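Local coordinates for metallo-beta-lactamase family protein (Thermus thermophilus, PDB 2ZO4) that binds two zinc ions in a metallo-beta-lactamase fold and is probably a hydrolase, its natural substrate being unsettled, at residues A48-L53 against L58-V63; H100-E105 against W203-E208; K64-T69 against G80-L85; R115-H120 against F287-T292. All coordinates share one frame; numbering follows the deposited sequence.

Interaction 1: residues A48-L53 against L58-V63; sequences ALELHL and LCFQDV
Leu53, near the end of helix 43-55, lies against the chain that turns back beneath it, and its side chain can be followed outward atom by atom. Leu53 CB rests on the backbone of Leu58, 3.5 Å from Leu58 O. With CG anti to its own carbonyl carbon (chi1 -72°), the two methyls then part company. Leu53 CD1 meets the ring of Phe60 obliquely, 3.6 Å from Phe60 CD1, while Leu53 CD2 touches both Leu58 CB and Val63 CG2, the latter at 4.0 Å. The ring of Phe60 is shared along the helix: Leu49 CG approaches its edge close to the ring plane, and Glu50 CB comes to 3.6 Å from Phe60 CZ at a slant.

The backbone closes the same turn. Leu58 N donates to Leu53 O over 2.7 Å, and a water bridges Glu50 O and Leu58 O by donating to both. Within 58-63, Cys59 N bonds to Asp62 OD2, 2.7 Å and nearly straight at 166°, which braces the 3-10 turn of residues 60-62. Leu24 and Leu26 of strand 21-29 cover the buried flank of Leu49 and Leu53. The arrangement is a helix-to-strand connection within the layered αββα metallo-beta-lactamase fold: helix 43-55 packs on the sheet, and the loop folds back under it before strand 65-68 begins.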
# COMPACT_ATOMS: atom_id res chain seq x y z
N ALA A 48 -12.37 13.18 -11.58
CA ALA A 48 -11.24 13.97 -11.07
C ALA A 48 -9.96 13.73 -11.87
O ALA A 48 -9.23 14.68 -12.19
CB ALA A 48 -11.02 13.68 -9.60
N LEU A 49 -9.68 12.46 -12.18
CA LEU A 49 -8.48 12.11 -12.94
C LEU A 49 -8.55 12.67 -14.36
O LEU A 49 -7.57 13.23 -14.86
CB LEU A 49 -8.27 10.58 -12.95
CG LEU A 49 -7.01 10.00 -13.60
CD1 LEU A 49 -5.75 10.77 -13.22
CD2 LEU A 49 -6.87 8.51 -13.26
N GLU A 50 -9.72 12.53 -14.99
CA GLU A 50 -9.97 13.08 -16.31
C GLU A 50 -9.71 14.58 -16.34
O GLU A 50 -9.06 15.08 -17.26
CB GLU A 50 -11.40 12.78 -16.76
CG GLU A 50 -11.68 13.13 -18.22
CD GLU A 50 -13.07 12.72 -18.67
OE1 GLU A 50 -13.96 12.52 -17.81
OE2 GLU A 50 -13.28 12.59 -19.90
N LEU A 51 -10.22 15.29 -15.34
CA LEU A 51 -10.04 16.75 -15.25
C LEU A 51 -8.58 17.13 -15.07
O LEU A 51 -8.10 18.08 -15.70
CB LEU A 51 -10.91 17.34 -14.14
CG LEU A 51 -12.38 17.58 -14.47
CD1 LEU A 51 -13.20 17.78 -13.20
CD2 LEU A 51 -12.56 18.77 -15.42
N HIS A 52 -7.87 16.39 -14.22
CA HIS A 52 -6.42 16.58 -14.04
C HIS A 52 -5.67 16.45 -15.36
O HIS A 52 -4.87 17.31 -15.71
CB HIS A 52 -5.86 15.57 -13.04
CG HIS A 52 -6.03 15.98 -11.61
ND1 HIS A 52 -6.61 15.16 -10.66
CD2 HIS A 52 -5.69 17.12 -10.97
CE1 HIS A 52 -6.62 15.79 -9.50
NE2 HIS A 52 -6.07 16.98 -9.65
N LEU A 53 -5.94 15.35 -16.07
CA LEU A 53 -5.33 15.08 -17.36
C LEU A 53 -5.66 16.17 -18.38
O LEU A 53 -4.78 16.60 -19.12
CB LEU A 53 -5.74 13.70 -17.88
CG LEU A 53 -5.13 12.49 -17.16
CD1 LEU A 53 -5.90 11.21 -17.48
CD2 LEU A 53 -3.65 12.33 -17.50
N LEU A 58 -4.29 16.37 -21.80
CA LEU A 58 -4.18 14.93 -22.02
C LEU A 58 -5.51 14.20 -21.84
O LEU A 58 -6.42 14.67 -21.15
CB LEU A 58 -3.13 14.33 -21.07
CG LEU A 58 -1.68 14.85 -21.15
CD1 LEU A 58 -0.89 14.45 -19.90
CD2 LEU A 58 -0.98 14.38 -22.43
N CYS A 59 -5.61 13.05 -22.50
CA CYS A 59 -6.75 12.14 -22.37
C CYS A 59 -6.26 10.89 -21.66
O CYS A 59 -5.05 10.66 -21.56
CB CYS A 59 -7.28 11.76 -23.76
SG CYS A 59 -7.58 13.15 -24.87
N PHE A 60 -7.19 10.07 -21.17
CA PHE A 60 -6.87 8.75 -20.61
C PHE A 60 -5.99 7.95 -21.57
O PHE A 60 -5.06 7.27 -21.15
CB PHE A 60 -8.14 7.94 -20.33
CG PHE A 60 -8.94 8.42 -19.15
CD1 PHE A 60 -8.34 8.59 -17.90
CD2 PHE A 60 -10.31 8.66 -19.27
CE1 PHE A 60 -9.08 9.03 -16.80
CE2 PHE A 60 -11.07 9.08 -18.17
CZ PHE A 60 -10.45 9.27 -16.93
N GLN A 61 -6.30 8.05 -22.87
CA GLN A 61 -5.62 7.26 -23.90
C GLN A 61 -4.16 7.67 -24.12
O GLN A 61 -3.39 6.92 -24.72
CB GLN A 61 -6.40 7.33 -25.23
CG GLN A 61 -7.77 6.64 -25.22
CD GLN A 61 -8.90 7.50 -24.65
OE1 GLN A 61 -8.68 8.63 -24.20
NE2 GLN A 61 -10.11 6.97 -24.68
N ASP A 62 -3.79 8.86 -23.64
CA ASP A 62 -2.41 9.35 -23.74
C ASP A 62 -1.45 8.68 -22.75
O ASP A 62 -0.24 8.67 -22.98
CB ASP A 62 -2.37 10.88 -23.57
CG ASP A 62 -3.05 11.62 -24.71
OD1 ASP A 62 -2.90 11.19 -25.87
OD2 ASP A 62 -3.73 12.63 -24.44
N VAL A 63 -1.99 8.13 -21.67
CA VAL A 63 -1.16 7.50 -20.64
C VAL A 63 -0.77 6.08 -21.07
O VAL A 63 -1.57 5.15 -21.00
CB VAL A 63 -1.86 7.45 -19.26
CG1 VAL A 63 -0.90 6.95 -18.20
CG2 VAL A 63 -2.41 8.82 -18.89
O HOH W 1 -8.86 14.20 -19.88

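Interaction 2: residues H100-E105 against W203-E208; sequences HRFWRE and WAYTRE
Phe102 of helix 99-104 meets Tyr205 ring to ring. First in sequence, His100 anchors the helix through a bond from its ND1 to Tyr76 OH. Arg101 grips Glu105 one turn on, side-on through NE and NH2, both directed at Glu105 OE1; the Arg101 NE to Glu105 OE1 distance is 3.0 Å, and the salt bridge spans the helix end. Phe102 then carries the contact. Its CG stands opposite the backbone N (chi1 178°), sending the ring toward the 203-208 loop, where Phe102 CD1 comes to 3.7 Å from Tyr205 CE2. The ring centroids are 5.3 Å apart and the planes 49° from each other, an oblique pairing. The other edge of the Phe102 ring points at the face of Trp103, with Phe102 CD2 3.8 Å above its centre. Trp103 in turn donates from NE1 to His71 O.

Tyr205 occupies a type I turn running from Trp203 to Thr206, which Trp203 N ties by a 2.9 Å bond to Thr206 OG1. The phenol OH of Tyr205 is hydrogen-bonded to His71 NE2, and the Tyr205 side chain lies about 5 Å from that of the zinc ligand His72, in the second shell of the metal site. Helix 133-138 flanks Phe102 through Arg138, in a cation-pi contact, while Ala204 in the turn rests on helix 110-119, and Trp203 reaches across to helix 286-301.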
# COMPACT_ATOMS: atom_id res chain seq x y z
N HIS A 100 -2.35 -9.27 -6.20
CA HIS A 100 -2.81 -9.32 -7.59
C HIS A 100 -3.74 -10.51 -7.84
O HIS A 100 -4.80 -10.35 -8.43
CB HIS A 100 -1.63 -9.34 -8.57
CG HIS A 100 -2.03 -9.45 -10.01
ND1 HIS A 100 -2.86 -8.54 -10.63
CD2 HIS A 100 -1.69 -10.36 -10.95
CE1 HIS A 100 -3.03 -8.89 -11.89
NE2 HIS A 100 -2.33 -9.99 -12.11
N ARG A 101 -3.34 -11.69 -7.37
CA ARG A 101 -4.18 -12.89 -7.45
C ARG A 101 -5.52 -12.71 -6.73
O ARG A 101 -6.56 -13.16 -7.22
CB ARG A 101 -3.45 -14.11 -6.88
CG ARG A 101 -4.17 -15.43 -7.17
CD ARG A 101 -3.42 -16.64 -6.65
NE ARG A 101 -4.11 -17.87 -7.05
CZ ARG A 101 -4.03 -19.03 -6.41
NH1 ARG A 101 -3.29 -19.15 -5.31
NH2 ARG A 101 -4.71 -20.08 -6.86
N PHE A 102 -5.48 -12.03 -5.58
CA PHE A 102 -6.69 -11.72 -4.82
C PHE A 102 -7.76 -11.03 -5.69
O PHE A 102 -8.95 -11.37 -5.60
CB PHE A 102 -6.33 -10.86 -3.60
CG PHE A 102 -7.52 -10.43 -2.78
CD1 PHE A 102 -8.02 -11.26 -1.78
CD2 PHE A 102 -8.13 -9.20 -2.99
CE1 PHE A 102 -9.11 -10.88 -1.02
CE2 PHE A 102 -9.22 -8.80 -2.24
CZ PHE A 102 -9.71 -9.64 -1.24
N TRP A 103 -7.33 -10.09 -6.53
CA TRP A 103 -8.25 -9.38 -7.42
C TRP A 103 -8.63 -10.21 -8.65
O TRP A 103 -9.80 -10.23 -9.05
CB TRP A 103 -7.67 -8.03 -7.86
CG TRP A 103 -7.43 -7.05 -6.74
CD1 TRP A 103 -6.24 -6.48 -6.38
CD2 TRP A 103 -8.41 -6.54 -5.82
NE1 TRP A 103 -6.42 -5.64 -5.31
CE2 TRP A 103 -7.73 -5.66 -4.94
CE3 TRP A 103 -9.79 -6.73 -5.66
CZ2 TRP A 103 -8.39 -4.98 -3.92
CZ3 TRP A 103 -10.44 -6.05 -4.64
CH2 TRP A 103 -9.74 -5.19 -3.78
N ARG A 104 -7.65 -10.88 -9.25
CA ARG A 104 -7.86 -11.67 -10.47
C ARG A 104 -8.70 -12.93 -10.24
O ARG A 104 -9.51 -13.31 -11.09
CB ARG A 104 -6.52 -12.04 -11.12
CG ARG A 104 -5.81 -10.90 -11.85
CD ARG A 104 -6.63 -10.35 -13.03
NE ARG A 104 -6.59 -11.17 -14.24
CZ ARG A 104 -5.56 -11.93 -14.61
NH2 ARG A 104 -5.63 -12.63 -15.73
N GLU A 105 -8.48 -13.57 -9.09
CA GLU A 105 -9.16 -14.82 -8.75
C GLU A 105 -9.90 -14.65 -7.42
O GLU A 105 -9.37 -15.00 -6.37
CB GLU A 105 -8.16 -15.97 -8.65
CG GLU A 105 -7.37 -16.24 -9.91
CD GLU A 105 -6.30 -17.30 -9.70
OE1 GLU A 105 -6.52 -18.21 -8.88
OE2 GLU A 105 -5.25 -17.22 -10.37
N TRP A 203 -3.16 -10.31 6.08
CA TRP A 203 -4.29 -10.86 5.34
C TRP A 203 -3.99 -12.31 4.97
O TRP A 203 -2.90 -12.81 5.24
CB TRP A 203 -4.58 -10.01 4.09
CG TRP A 203 -4.64 -8.53 4.36
CD1 TRP A 203 -3.62 -7.63 4.22
CD2 TRP A 203 -5.78 -7.79 4.82
NE1 TRP A 203 -4.06 -6.37 4.57
CE2 TRP A 203 -5.37 -6.44 4.94
CE3 TRP A 203 -7.10 -8.13 5.14
CZ2 TRP A 203 -6.24 -5.43 5.37
CZ3 TRP A 203 -7.96 -7.12 5.57
CH2 TRP A 203 -7.53 -5.79 5.68
N ALA A 204 -4.96 -12.98 4.35
CA ALA A 204 -4.81 -14.38 3.94
C ALA A 204 -3.68 -14.62 2.93
O ALA A 204 -3.12 -15.72 2.87
CB ALA A 204 -6.14 -14.92 3.42
N TYR A 205 -3.34 -13.60 2.14
CA TYR A 205 -2.34 -13.72 1.08
C TYR A 205 -0.97 -13.13 1.44
O TYR A 205 -0.04 -13.18 0.63
CB TYR A 205 -2.84 -13.08 -0.22
CG TYR A 205 -3.30 -11.63 -0.08
CD1 TYR A 205 -2.37 -10.58 -0.05
CD2 TYR A 205 -4.65 -11.32 0.01
CE1 TYR A 205 -2.79 -9.26 0.08
CE2 TYR A 205 -5.08 -10.00 0.15
CZ TYR A 205 -4.14 -8.97 0.17
OH TYR A 205 -4.56 -7.67 0.30
N THR A 206 -0.86 -12.58 2.64
CA THR A 206 0.32 -11.84 3.09
C THR A 206 1.50 -12.78 3.40
O THR A 206 1.31 -13.93 3.78
CB THR A 206 -0.04 -10.98 4.34
OG1 THR A 206 -1.15 -10.13 4.03
CG2 THR A 206 1.12 -10.09 4.76
N ARG A 207 2.72 -12.26 3.22
CA ARG A 207 3.95 -12.89 3.73
C ARG A 207 3.83 -13.15 5.24
O ARG A 207 2.95 -12.58 5.90
CB ARG A 207 5.16 -12.00 3.44
CG ARG A 207 5.57 -11.94 1.96
CD ARG A 207 6.30 -10.64 1.61
NE ARG A 207 7.56 -10.47 2.34
CZ ARG A 207 8.73 -10.98 1.96
NH1 ARG A 207 8.83 -11.70 0.86
NH2 ARG A 207 9.81 -10.76 2.70
N GLU A 208 4.71 -13.99 5.78
CA GLU A 208 4.59 -14.49 7.15
C GLU A 208 4.59 -13.43 8.26
O GLU A 208 3.76 -13.47 9.17
CB GLU A 208 5.66 -15.55 7.43

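Interaction 3: residues K64-T69 against G80-L85; sequences KTILLT and GFFEGL
Apolar contact between Ile66 and Phe82 joins strand 65-68 to helix 79-84. Ile66 points from the middle of the strand toward the helix and touches with the longer of its two branches. CG1 is placed anti to the carbonyl carbon (chi1 -54°), and chi2 turns Ile66 CD1 over to Phe82, where it lies 3.7 Å from Phe82 CB and equally near Phe82 CG. The two side chains cross at about a right angle, and the methyl meets the start of the aromatic side chain obliquely. Both residues are buried, and Leu35 of strand 32-36 touches each of them, so a neighbouring strand completes the same small core.

Polar contact is confined to the outer end of the pair and is slight. Lys64, just before the strand, bends at chi2 and brings NZ to 4.1 Å from Leu85 O. A water near both atoms makes at most a weak and doubtful bridge.

Backbone bonds hold each partner in its own element. Gly84 N donates to Gly80 O over 2.9 Å in the helix, whereas Ile66 is bonded through its backbone to Arg88 and Phe90 on strand 88-92. Strands 65-68 and 88-92 run parallel, with helix 79-84 between them in sequence and packed on the sheet: a beta-alpha-beta crossover. In the metallo-beta-lactamase fold the strand end of this unit leads straight into the zinc-binding HxHxDH motif, here beginning at His70.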
# COMPACT_ATOMS: atom_id res chain seq x y z
N LYS A 64 0.48 5.93 -21.51
CA LYS A 64 0.94 4.68 -22.10
C LYS A 64 1.72 3.78 -21.14
O LYS A 64 1.95 2.61 -21.44
CB LYS A 64 1.74 4.95 -23.38
CG LYS A 64 0.90 5.40 -24.58
CD LYS A 64 0.06 4.25 -25.14
CE LYS A 64 -0.76 4.68 -26.36
NZ LYS A 64 -1.51 3.53 -26.95
N THR A 65 2.14 4.32 -20.00
CA THR A 65 2.85 3.54 -18.98
C THR A 65 2.20 3.73 -17.62
O THR A 65 1.93 4.86 -17.20
CB THR A 65 4.36 3.91 -18.90
OG1 THR A 65 4.95 3.79 -20.19
CG2 THR A 65 5.10 2.99 -17.92
N ILE A 66 1.94 2.61 -16.95
CA ILE A 66 1.41 2.63 -15.59
C ILE A 66 2.41 1.97 -14.65
O ILE A 66 2.81 0.82 -14.85
CB ILE A 66 0.04 1.90 -15.49
CG1 ILE A 66 -0.97 2.45 -16.51
CG2 ILE A 66 -0.49 1.95 -14.05
CD1 ILE A 66 -1.42 3.89 -16.28
N LEU A 67 2.81 2.71 -13.62
CA LEU A 67 3.68 2.18 -12.57
C LEU A 67 2.90 2.08 -11.27
O LEU A 67 2.49 3.09 -10.71
CB LEU A 67 4.93 3.07 -12.40
CG LEU A 67 5.77 3.34 -13.66
CD1 LEU A 67 6.89 4.32 -13.35
CD2 LEU A 67 6.34 2.05 -14.25
N LEU A 68 2.69 0.86 -10.79
CA LEU A 68 1.92 0.63 -9.56
C LEU A 68 2.81 0.40 -8.35
O LEU A 68 3.66 -0.48 -8.35
CB LEU A 68 0.96 -0.56 -9.72
CG LEU A 68 -0.14 -0.47 -10.79
CD1 LEU A 68 -0.98 -1.74 -10.80
CD2 LEU A 68 -1.02 0.76 -10.60
N THR A 69 2.59 1.20 -7.31
CA THR A 69 3.30 1.00 -6.04
C THR A 69 2.84 -0.29 -5.36
O THR A 69 3.67 -1.03 -4.83
CB THR A 69 3.13 2.20 -5.08
OG1 THR A 69 1.75 2.40 -4.79
CG2 THR A 69 3.72 3.47 -5.71
N GLY A 80 -6.32 -1.75 -14.99
CA GLY A 80 -6.91 -2.55 -16.07
C GLY A 80 -7.65 -1.71 -17.09
O GLY A 80 -7.71 -2.08 -18.26
N PHE A 81 -8.21 -0.57 -16.66
CA PHE A 81 -8.87 0.37 -17.56
C PHE A 81 -7.85 1.01 -18.49
O PHE A 81 -8.02 0.99 -19.71
CB PHE A 81 -9.65 1.45 -16.78
CG PHE A 81 -10.09 2.63 -17.63
CD1 PHE A 81 -11.11 2.49 -18.58
CD2 PHE A 81 -9.48 3.88 -17.49
CE1 PHE A 81 -11.52 3.58 -19.37
CE2 PHE A 81 -9.88 4.97 -18.27
CZ PHE A 81 -10.90 4.82 -19.21
N PHE A 82 -6.79 1.56 -17.91
CA PHE A 82 -5.68 2.11 -18.68
C PHE A 82 -5.06 1.06 -19.59
O PHE A 82 -4.80 1.33 -20.76
CB PHE A 82 -4.64 2.75 -17.77
CG PHE A 82 -5.03 4.12 -17.26
CD1 PHE A 82 -5.41 4.30 -15.94
CD2 PHE A 82 -5.02 5.22 -18.12
CE1 PHE A 82 -5.78 5.56 -15.47
CE2 PHE A 82 -5.39 6.48 -17.66
CZ PHE A 82 -5.77 6.65 -16.34
N GLU A 83 -4.85 -0.15 -19.06
CA GLU A 83 -4.34 -1.26 -19.87
C GLU A 83 -5.25 -1.56 -21.07
O GLU A 83 -4.76 -1.83 -22.17
CB GLU A 83 -4.14 -2.52 -19.03
CG GLU A 83 -3.27 -3.59 -19.70
CD GLU A 83 -3.38 -4.94 -19.03
OE1 GLU A 83 -4.52 -5.35 -18.70
OE2 GLU A 83 -2.34 -5.59 -18.83
N GLY A 84 -6.56 -1.49 -20.86
CA GLY A 84 -7.53 -1.71 -21.93
C GLY A 84 -7.42 -0.72 -23.07
O GLY A 84 -7.80 -1.02 -24.21
N LEU A 85 -6.89 0.47 -22.78
CA LEU A 85 -6.71 1.51 -23.79
C LEU A 85 -5.35 1.39 -24.49
O LEU A 85 -5.08 2.12 -25.45
CB LEU A 85 -6.89 2.90 -23.17
CG LEU A 85 -8.18 3.17 -22.39
CD1 LEU A 85 -8.07 4.45 -21.57
CD2 LEU A 85 -9.43 3.22 -23.28
O HOH W 2 -3.16 4.01 -24.29

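Interaction 4: residues R115-H120 against F287-T292; sequences RLFLDH and FAFAET
Phe289 of helix 286-301 slides under the ring of Phe117 on helix 110-119 in an offset stack, with centroids 4.8 Å apart and planes inclined by 30°. One face of the Phe289 ring is overlapped: Phe117 CD1 stands 3.5 Å above the plane of the Phe289 ring, displaced toward its rim, and Phe117 CE1 comes to 3.4 Å from Phe289 CD2. The torsions bring the two rings together from different directions. Phe289 carries CG opposite its backbone N (chi1 170°), which directs the ring toward the other helix, while Phe117 leaves its helix at an angle and bends its end inward.

Helix 110-119 falls in the metallo-beta-lactamase family region and helix 286-301 in the C-terminal region, whose family belongs to a helix-turn-helix clan; the stack is consistent with a contact joining the metallo-beta-lactamase fold to its C-terminal helical region.

The edge of the same Phe289 ring is met by the end of helix 110-119 and the residue after it. Leu116 O approaches near the ring plane, 3.5 Å from Phe289 CZ, and His120 CB lies 3.6 Å from Phe289 CE1. Beyond this, the His120 ring stacks on Tyr312, just before strand 313-316, and Leu116 and His120 both touch Leu293, one turn further along helix 286-301.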
# COMPACT_ATOMS: atom_id res chain seq x y z
N ARG A 115 -12.20 -17.10 7.23
CA ARG A 115 -11.74 -17.94 8.34
C ARG A 115 -10.76 -17.20 9.25
O ARG A 115 -10.81 -17.36 10.47
CB ARG A 115 -11.12 -19.24 7.82
N LEU A 116 -9.87 -16.40 8.66
CA LEU A 116 -8.93 -15.59 9.44
C LEU A 116 -9.65 -14.63 10.38
O LEU A 116 -9.24 -14.47 11.53
CB LEU A 116 -7.97 -14.82 8.51
CG LEU A 116 -6.66 -14.29 9.09
CD1 LEU A 116 -5.77 -15.42 9.63
CD2 LEU A 116 -5.91 -13.47 8.06
N PHE A 117 -10.72 -14.01 9.89
CA PHE A 117 -11.57 -13.16 10.72
C PHE A 117 -12.22 -13.97 11.84
O PHE A 117 -12.13 -13.62 13.01
CB PHE A 117 -12.65 -12.47 9.88
CG PHE A 117 -12.14 -11.32 9.05
CD1 PHE A 117 -11.78 -10.11 9.64
CD2 PHE A 117 -12.06 -11.43 7.67
CE1 PHE A 117 -11.32 -9.04 8.88
CE2 PHE A 117 -11.60 -10.37 6.89
CZ PHE A 117 -11.23 -9.17 7.50
N LEU A 118 -12.86 -15.08 11.45
CA LEU A 118 -13.65 -15.92 12.35
C LEU A 118 -12.83 -16.59 13.45
O LEU A 118 -13.25 -16.62 14.61
CB LEU A 118 -14.41 -16.98 11.55
N ASP A 119 -11.68 -17.14 13.08
CA ASP A 119 -10.78 -17.80 14.03
C ASP A 119 -10.20 -16.82 15.05
O ASP A 119 -9.84 -17.22 16.16
CB ASP A 119 -9.64 -18.50 13.29
CG ASP A 119 -10.12 -19.69 12.47
OD1 ASP A 119 -11.19 -20.25 12.79
OD2 ASP A 119 -9.42 -20.06 11.51
N HIS A 120 -10.12 -15.55 14.66
CA HIS A 120 -9.59 -14.50 15.52
C HIS A 120 -10.70 -13.65 16.16
O HIS A 120 -10.48 -12.49 16.51
CB HIS A 120 -8.56 -13.65 14.77
CG HIS A 120 -7.29 -14.38 14.48
ND1 HIS A 120 -6.31 -14.58 15.43
CD2 HIS A 120 -6.83 -14.96 13.35
CE1 HIS A 120 -5.31 -15.25 14.89
NE2 HIS A 120 -5.60 -15.49 13.63
N PHE A 287 -9.32 -2.88 8.66
CA PHE A 287 -7.91 -2.50 8.67
C PHE A 287 -7.32 -2.53 10.08
O PHE A 287 -6.18 -2.96 10.27
CB PHE A 287 -7.71 -1.12 8.04
CG PHE A 287 -8.23 -1.03 6.63
CD1 PHE A 287 -9.30 -0.19 6.32
CD2 PHE A 287 -7.65 -1.78 5.60
CE1 PHE A 287 -9.79 -0.10 5.02
CE2 PHE A 287 -8.13 -1.71 4.30
CZ PHE A 287 -9.20 -0.86 4.00
N ALA A 288 -8.10 -2.08 11.06
CA ALA A 288 -7.71 -2.17 12.47
C ALA A 288 -7.46 -3.62 12.89
O ALA A 288 -6.47 -3.91 13.55
CB ALA A 288 -8.77 -1.52 13.36
N PHE A 289 -8.36 -4.53 12.48
CA PHE A 289 -8.20 -5.97 12.73
C PHE A 289 -6.90 -6.54 12.15
O PHE A 289 -6.16 -7.23 12.84
CB PHE A 289 -9.40 -6.75 12.20
CG PHE A 289 -9.20 -8.25 12.21
CD1 PHE A 289 -9.53 -9.00 13.33
CD2 PHE A 289 -8.70 -8.91 11.09
CE1 PHE A 289 -9.36 -10.39 13.34
CE2 PHE A 289 -8.52 -10.29 11.09
CZ PHE A 289 -8.85 -11.03 12.22
N ALA A 290 -6.66 -6.27 10.86
CA ALA A 290 -5.49 -6.81 10.16
C ALA A 290 -4.18 -6.26 10.71
O ALA A 290 -3.19 -6.99 10.78
CB ALA A 290 -5.61 -6.56 8.66
N GLU A 291 -4.18 -4.98 11.08
CA GLU A 291 -3.03 -4.33 11.72
C GLU A 291 -2.73 -4.94 13.09
O GLU A 291 -1.58 -5.22 13.41
CB GLU A 291 -3.27 -2.82 11.88
CG GLU A 291 -2.58 -1.94 10.84
CD GLU A 291 -1.48 -1.03 11.42
OE1 GLU A 291 -1.09 -1.21 12.59
OE2 GLU A 291 -1.01 -0.14 10.69
N THR A 292 -3.79 -5.13 13.88
CA THR A 292 -3.68 -5.74 15.20
C THR A 292 -3.14 -7.17 15.10
O THR A 292 -2.29 -7.57 15.90
CB THR A 292 -5.03 -5.72 15.95
OG1 THR A 292 -5.52 -4.37 15.99
CG2 THR A 292 -4.88 -6.24 17.37

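Overall arrangement
Interactions 1 and 3 lie on the other side of the chain's centre from interaction 4. Their own centres are 12 Å apart, and they touch where Phe60 meets Phe81 and Phe82; following one another in sequence, they pack helices 43-55 and 79-84 on the six-stranded sheet. Interactions 2 and 4, centres 15 Å apart, touch through Trp203 and Ala290, and their segments alternate along the chain, so helices 99-104 and 110-119 are linked with the later 203-208 loop and helix 286-301. Interactions 1 and 4 have centres 38 Å apart. Tyr205 of interaction 2 approaches the zinc ligands, so interactions 2 and 4 together probably connect the metal-site surroundings with the C-terminal region.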